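Local structure of HTH-type transcriptional activator AmpR (Citrobacter freundii, 3KOS) at residues D100-K103 with F104-R108. The protein regulates expression of the AmpC beta-lactamase gene as a LysR-family transcription factor, this fragment being its effector-binding domain. Sequence-based numbering, arbitrary orientation.
Sequences DILK and FPLLR
Phe104 folds back against Lys103 where two overlapping type I beta-turns, Asp100-Lys103 and Ile101-Phe104, lead toward strand 106-109 of the LysR effector-binding domain, an alpha-beta fold of the periplasmic-binding-protein type. Two successive i to i+3 backbone hydrogen bonds define the turns: Lys103 N to Asp100 O at 3.0 Å, then Phe104 N to Ile101 O, also 3.0 Å. The second is fairly straight, 160° at the hydrogen, yet its donor lies above the carbonyl plane of Ile101. At Phe104 the backbone is extended and leads into the strand.

Followed outward, the Phe104 side chain starts with CB 3.7 Å from Ile101 O. With chi1 at -52°, CG is anti to the carbonyl carbon of Phe104, beside its backbone N, and is thereby brought next to the Lys103 carbonyl carbon. CD1 then lies near Lys103 O, while CD2 is approached obliquely by two carbonyls, Ile101 O and, at 4.0 Å, Asp100 O. CD2 and CE2 are equally near Lys103 CB, 3.8 Å each, and CZ is slightly farther. That methylene, displaced toward the ring's rim, stands 3.9 Å from the Phe104 centroid, 18° off the normal, the geometry of a CH-pi contact over one face. Beyond CG the lysine is extended, and its NZ is hydrogen-bonded to Gln94 O; likewise Asp100 OD2 accepts from Gln96 N and Thr97 N, tying the turns to the preceding loop.

Leu106, the first residue of the strand, supplies the apolar contact with the preceding turns. The Ile101 and Leu106 side chains cross at about a right angle near Trp118, which touches Ile101, and Trp115, which touches Leu106, both from helix 114-121. Each branch of Leu106 has its own neighbour: CD1 lies 4.0 Å from Leu102 CD2, whereas CD2 meets Ile101 CG2 at 3.5 Å.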
# COMPACT_ATOMS: atom_id res chain seq x y z
N ASP A 100 15.56 3.72 23.07
CA ASP A 100 15.71 2.33 22.65
C ASP A 100 15.22 2.09 21.22
O ASP A 100 15.62 1.12 20.58
CB ASP A 100 14.96 1.39 23.60
CG ASP A 100 15.63 1.27 24.97
OD1 ASP A 100 16.85 1.52 25.06
OD2 ASP A 100 14.94 0.92 25.94
N ILE A 101 14.35 2.96 20.73
CA ILE A 101 13.85 2.86 19.36
C ILE A 101 15.04 2.84 18.40
O ILE A 101 15.01 2.15 17.37
CB ILE A 101 12.88 4.00 19.02
CG1 ILE A 101 11.56 3.80 19.77
CG2 ILE A 101 12.64 4.08 17.52
CD1 ILE A 101 10.60 4.99 19.71
N LEU A 102 16.09 3.57 18.75
CA LEU A 102 17.25 3.74 17.88
C LEU A 102 18.17 2.51 17.82
O LEU A 102 19.17 2.51 17.10
CB LEU A 102 18.03 5.00 18.26
CG LEU A 102 17.17 6.26 18.17
CD1 LEU A 102 17.93 7.49 18.64
CD2 LEU A 102 16.68 6.44 16.74
N LYS A 103 17.82 1.46 18.55
CA LYS A 103 18.48 0.18 18.37
C LYS A 103 18.15 -0.36 16.98
O LYS A 103 18.89 -1.17 16.43
CB LYS A 103 17.99 -0.83 19.40
CG LYS A 103 18.44 -0.57 20.82
CD LYS A 103 17.72 -1.55 21.73
CE LYS A 103 18.10 -1.37 23.18
NZ LYS A 103 17.39 -2.39 24.00
N PHE A 104 17.03 0.11 16.43
CA PHE A 104 16.49 -0.46 15.19
C PHE A 104 16.43 0.56 14.05
O PHE A 104 16.50 1.76 14.29
CB PHE A 104 15.12 -1.06 15.45
CG PHE A 104 15.10 -2.01 16.61
CD1 PHE A 104 15.61 -3.29 16.48
CD2 PHE A 104 14.62 -1.61 17.84
CE1 PHE A 104 15.61 -4.16 17.55
CE2 PHE A 104 14.62 -2.49 18.92
CZ PHE A 104 15.12 -3.76 18.77
N PRO A 105 16.31 0.07 12.81
CA PRO A 105 16.12 1.00 11.69
C PRO A 105 14.78 1.70 11.84
O PRO A 105 13.91 1.19 12.53
CB PRO A 105 16.10 0.08 10.46
CG PRO A 105 16.81 -1.15 10.90
CD PRO A 105 16.46 -1.32 12.35
N LEU A 106 14.63 2.86 11.22
CA LEU A 106 13.40 3.62 11.33
C LEU A 106 12.62 3.53 10.02
O LEU A 106 13.20 3.52 8.94
CB LEU A 106 13.69 5.07 11.68
CG LEU A 106 14.41 5.30 13.02
CD1 LEU A 106 14.77 6.77 13.20
CD2 LEU A 106 13.56 4.81 14.19
N LEU A 107 11.30 3.46 10.13
CA LEU A 107 10.43 3.47 8.97
C LEU A 107 9.62 4.75 9.04
O LEU A 107 9.08 5.08 10.10
CB LEU A 107 9.46 2.27 9.00
CG LEU A 107 10.10 0.91 9.36
CD1 LEU A 107 9.06 -0.21 9.36
CD2 LEU A 107 11.25 0.55 8.44
N ARG A 108 9.54 5.46 7.93
CA ARG A 108 8.78 6.71 7.88
C ARG A 108 8.13 6.92 6.52
O ARG A 108 8.41 6.20 5.57
CB ARG A 108 9.67 7.90 8.23
CG ARG A 108 10.77 8.17 7.22
CD ARG A 108 11.30 9.58 7.42
NE ARG A 108 12.48 9.87 6.62
CZ ARG A 108 12.45 10.29 5.35
NH1 ARG A 108 11.30 10.45 4.72
NH2 ARG A 108 13.59 10.54 4.72